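Local coordinates for death on curing protein (Enterobacteria phage P1, PDB 3DD7) that acts as the toxin of the phage P1 Phd-Doc toxin-antitoxin pair, probably blocking bacterial translation, and is inhibited by the C-terminal domain of Phd, at residues 14-17 / 18-22; 115-118 / 119-122. The protein carries 2 engineered substitutions. One frame throughout, in Å; residues are numbered along the deposited sequence. Where two conformers were deposited one is given.

Contact 1 of 2, residues 14-17 / 18-22; sequences DANI and SRYGG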
loop_
_atom_site.group_PDB
_atom_site.type_symbol
_atom_site.label_atom_id
_atom_site.label_comp_id
_atom_site.label_asym_id
_atom_site.label_seq_id
_atom_site.Cartn_x
_atom_site.Cartn_y
_atom_site.Cartn_z
ATOM N N ASP A 14 -6.499 3.067 -9.738
ATOM C CA ASP A 14 -7.140 3.806 -10.827
ATOM C C ASP A 14 -7.865 5.030 -10.247
ATOM O O ASP A 14 -7.837 6.114 -10.829
ATOM C CB ASP A 14 -8.106 2.893 -11.568
ATOM C CG ASP A 14 -7.401 1.830 -12.393
ATOM O OD1 ASP A 14 -6.151 1.896 -12.556
ATOM O OD2 ASP A 14 -8.133 0.944 -12.895
ATOM N N ALA A 15 -8.477 4.863 -9.073
ATOM C CA ALA A 15 -9.142 6.006 -8.404
ATOM C C ALA A 15 -8.132 7.080 -7.987
ATOM O O ALA A 15 -8.419 8.285 -8.034
ATOM C CB ALA A 15 -9.937 5.527 -7.215
ATOM N N ASN A 16 -6.953 6.629 -7.575
ATOM C CA ASN A 16 -5.881 7.519 -7.170
ATOM C C ASN A 16 -5.351 8.308 -8.375
ATOM O O ASN A 16 -5.112 9.531 -8.296
ATOM C CB ASN A 16 -4.761 6.712 -6.526
ATOM C CG ASN A 16 -3.780 7.593 -5.835
ATOM O OD1 ASN A 16 -2.919 8.164 -6.461
ATOM N ND2 ASN A 16 -3.924 7.726 -4.542
ATOM N N ILE A 17 -5.204 7.614 -9.497
ATOM C CA ILE A 17 -4.741 8.256 -10.736
ATOM C C ILE A 17 -5.730 9.354 -11.137
ATOM O O ILE A 17 -5.321 10.464 -11.506
ATOM C CB ILE A 17 -4.559 7.220 -11.892
ATOM C CG1 ILE A 17 -3.289 6.374 -11.660
ATOM C CG2 ILE A 17 -4.576 7.891 -13.298
ATOM C CD1 ILE A 17 -1.982 7.111 -11.797
ATOM N N SER A 18 -7.017 9.019 -11.061
ATOM C CA SER A 18 -8.096 9.935 -11.423
ATOM C C SER A 18 -8.080 11.192 -10.551
ATOM O O SER A 18 -8.234 12.311 -11.044
ATOM C CB SER A 18 -9.449 9.226 -11.301
ATOM O OG SER A 18 -10.504 10.027 -11.809
ATOM N N ARG A 19 -7.879 11.006 -9.259
ATOM C CA ARG A 19 -7.986 12.105 -8.317
ATOM C C ARG A 19 -6.731 12.980 -8.309
ATOM O O ARG A 19 -6.831 14.211 -8.301
ATOM C CB ARG A 19 -8.323 11.569 -6.920
ATOM C CG ARG A 19 -8.272 12.618 -5.834
ATOM C CD ARG A 19 -9.109 12.211 -4.681
ATOM N NE ARG A 19 -8.871 13.084 -3.526
ATOM C CZ ARG A 19 -9.527 12.967 -2.389
ATOM N NH1 ARG A 19 -10.500 12.064 -2.290
ATOM N NH2 ARG A 19 -9.231 13.766 -1.358
ATOM N N TYR A 20 -5.565 12.340 -8.341
ATOM C CA TYR A 20 -4.283 13.031 -8.143
ATOM C C TYR A 20 -3.422 13.166 -9.398
ATOM O O TYR A 20 -2.460 13.947 -9.421
ATOM C CB TYR A 20 -3.488 12.329 -7.047
ATOM C CG TYR A 20 -4.169 12.396 -5.696
ATOM C CD1 TYR A 20 -4.175 13.570 -4.945
ATOM C CD2 TYR A 20 -4.799 11.275 -5.166
ATOM C CE1 TYR A 20 -4.804 13.616 -3.678
ATOM C CE2 TYR A 20 -5.435 11.322 -3.936
ATOM C CZ TYR A 20 -5.426 12.476 -3.194
ATOM O OH TYR A 20 -6.056 12.465 -1.985
ATOM N N GLY A 21 -3.753 12.395 -10.427
ATOM C CA GLY A 21 -3.010 12.449 -11.679
ATOM C C GLY A 21 -1.976 11.345 -11.826
ATOM O O GLY A 21 -1.626 10.658 -10.862
ATOM N N GLY A 22 -1.485 11.197 -13.048
ATOM C CA GLY A 22 -0.464 10.196 -13.373
ATOM C C GLY A 22 -0.824 9.394 -14.611
ATOM O O GLY A 22 -1.957 9.453 -15.102
#
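Asn-16 and Tyr-20 meet one helical turn apart, through both backbone and side chains. Four i to i+4 hydrogen bonds make up the backbone part. Ser-18 N donates to Asp-14 O and Arg-19 N to Ala-15 O. Tyr-20 N donates to Asn-16 O at 2.8 Å. The last bond, Gly-21 N to Ile-17 O, is short at 2.7 Å but more bent, at 134°. Its donor stands above the carbonyl plane of Ile-17.

The Asn-16 amide and the Tyr-20 ring lie at 37° to each other, with ND2 3.7 Å from CD2. Asn-16 O sits at the ring edge, 3.6 Å from CD2. Asn-16 OD1 bonds to Arg-74, while Asn-16 ND2 and Tyr-20 OH bond to the bound peptide. Arg-19 CG lies over the rim of one face of the Tyr-20 ring. The extended chain carries the guanidinium on to the peptide, where NH2 is salt-bridged to acid.

Ile-17 makes van der Waals contact with the glycine backbone. Its CG2, anti to the backbone N, lies 3.5 Å from Gly-22 O. CG1 stands beside the backbone N (chi1 -74°) and carries CD1 to 3.8 Å from Gly-22 CA.

Gly-21, with positive phi, is the first residue to leave the helix. This is a glycine C-cap region closing helix 6-20 in the all-alpha Fic/Doc fold, and it forms part of the peptide-binding surface.

Contact 2 of 2, residues 115-118 / 119-122; sequences ADTL and RRLY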
loop_
_atom_site.group_PDB
_atom_site.type_symbol
_atom_site.label_atom_id
_atom_site.label_comp_id
_atom_site.label_asym_id
_atom_site.label_seq_id
_atom_site.Cartn_x
_atom_site.Cartn_y
_atom_site.Cartn_z
ATOM N N ALA A 115 7.286 -2.157 8.904
ATOM C CA ALA A 115 6.345 -2.545 9.957
ATOM C C ALA A 115 6.653 -1.819 11.263
ATOM O O ALA A 115 5.729 -1.383 11.960
ATOM C CB ALA A 115 6.325 -4.057 10.160
ATOM N N ASP A 116 7.941 -1.670 11.578
ATOM C CA ASP A 116 8.343 -1.000 12.816
ATOM C C ASP A 116 7.848 0.440 12.819
ATOM O O ASP A 116 7.378 0.947 13.839
ATOM C CB ASP A 116 9.868 -1.033 12.999
ATOM C CG ASP A 116 10.380 -2.376 13.490
ATOM O OD1 ASP A 116 9.610 -3.127 14.118
ATOM O OD2 ASP A 116 11.577 -2.676 13.263
ATOM N N THR A 117 7.936 1.087 11.666
ATOM C CA THR A 117 7.508 2.475 11.548
ATOM C C THR A 117 5.985 2.586 11.625
ATOM O O THR A 117 5.452 3.445 12.334
ATOM C CB THR A 117 8.053 3.124 10.268
ATOM O OG1 THR A 117 9.487 3.040 10.296
ATOM C CG2 THR A 117 7.634 4.583 10.177
ATOM N N LEU A 118 5.288 1.735 10.884
ATOM C CA LEU A 118 3.818 1.740 10.920
ATOM C C LEU A 118 3.320 1.474 12.343
ATOM O O LEU A 118 2.342 2.087 12.790
ATOM C CB LEU A 118 3.243 0.695 9.956
ATOM C CG LEU A 118 3.515 0.923 8.464
ATOM C CD1 LEU A 118 2.853 -0.196 7.632
ATOM C CD2 LEU A 118 3.061 2.279 8.030
ATOM N N ARG A 119 3.982 0.556 13.051
ATOM C CA ARG A 119 3.583 0.223 14.419
ATOM C C ARG A 119 3.780 1.429 15.351
ATOM O O ARG A 119 2.944 1.695 16.221
ATOM C CB ARG A 119 4.361 -0.998 14.929
ATOM C CG ARG A 119 3.874 -1.560 16.273
ATOM C CD ARG A 119 4.719 -2.772 16.692
ATOM N NE ARG A 119 4.475 -3.923 15.822
ATOM C CZ ARG A 119 5.324 -4.360 14.899
ATOM N NH1 ARG A 119 6.489 -3.749 14.710
ATOM N NH2 ARG A 119 5.014 -5.403 14.156
ATOM N N ARG A 120 4.888 2.152 15.178
ATOM C CA ARG A 120 5.095 3.367 15.968
ATOM C C ARG A 120 4.001 4.381 15.681
ATOM O O ARG A 120 3.428 4.951 16.606
ATOM C CB ARG A 120 6.467 3.989 15.724
ATOM C CG ARG A 120 6.605 5.418 16.245
ATOM C CD ARG A 120 8.040 5.887 16.213
ATOM N NE ARG A 120 8.613 5.930 14.868
ATOM C CZ ARG A 120 8.438 6.950 14.020
ATOM N NH1 ARG A 120 7.683 7.990 14.362
ATOM N NH2 ARG A 120 9.019 6.933 12.822
ATOM N N LEU A 121 3.724 4.604 14.397
ATOM C CA LEU A 121 2.747 5.613 13.999
ATOM C C LEU A 121 1.340 5.276 14.470
ATOM O O LEU A 121 0.662 6.138 15.040
ATOM C CB LEU A 121 2.769 5.834 12.480
ATOM C CG LEU A 121 4.010 6.561 11.940
ATOM C CD1 LEU A 121 4.018 6.541 10.428
ATOM C CD2 LEU A 121 4.081 8.017 12.467
ATOM N N TYR A 122 0.919 4.030 14.252
ATOM C CA TYR A 122 -0.502 3.659 14.379
ATOM C C TYR A 122 -0.880 2.643 15.452
ATOM O O TYR A 122 -2.064 2.448 15.690
ATOM C CB TYR A 122 -1.068 3.185 13.025
ATOM C CG TYR A 122 -0.776 4.156 11.928
ATOM C CD1 TYR A 122 -1.321 5.435 11.965
ATOM C CD2 TYR A 122 0.070 3.822 10.874
ATOM C CE1 TYR A 122 -1.025 6.382 10.975
ATOM C CE2 TYR A 122 0.373 4.757 9.875
ATOM C CZ TYR A 122 -0.186 6.031 9.934
ATOM O OH TYR A 122 0.101 6.956 8.964
#
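Leu-118 O accepts a hydrogen bond from Tyr-122 N at 2.8 Å, with an N-H...O angle of 153°. The Tyr-122 ring also leans against this oxygen, with CD2 3.4 Å away. A little further out, Leu-118 CD2 touches Tyr-122 CE2 in an apolar contact. Three more i to i+4 backbone bonds run from Arg-119, Arg-120 and Leu-121 to Ala-115, Asp-116 and Thr-117.

Arg-119 and Asp-116 form an i to i+3 salt bridge, with NH1 3.2 Å from OD1. The carboxylate oxygen comes in the plane of the guanidinium, at its edge, although the two planes are 64° apart. Arg-119 is bent at chi3 (-69°), which swings the guanidinium back toward the preceding turn. One of its faces then lies over Ala-115 O. Its NH2 forms a second salt bridge with Asp-50, so two acids hold the group.

Thr-117 packs alongside two side chains of the next turn. Its CG2 is 3.8 Å from Arg-120 NH2 and 4.1 Å from Leu-121 CD1. Arg-120 NH2 pairs with Glu-96, and Thr-117 OG1 bonds back to Ser-113 O.

Helix 111-122 rests on its neighbours through these residues. Ala-115, Leu-118 and Arg-119 touch helix 51-65. Thr-117, Leu-118, Leu-121 and Tyr-122 touch helix 97-105. Tyr-122 also reaches Leu-81 and Leu-84 of helix 72-86, and its OH bonds to Phe-92 O.

In the fold
Both contacts are local turns at the C-terminal ends of helices, and neither closes a loop. From the N terminus, contact 1 comes first, at the end of helix 6-20. The chain then passes through helices 31-45, 51-65, 72-86 and 97-105 before contact 2 ends helix 111-122. The two follow in series, so they neither nest nor cross. Their centres lie 26 Å apart and their nearest atoms about 14 Å apart. Helix 72-86 is a shared neighbour: contact 1 meets it at Arg-74 and Asn-78, contact 2 at Leu-81 and Leu-84. Contact 1 faces the bound peptide, whereas contact 2 also packs helix 111-122 against helices 51-65 and 97-105.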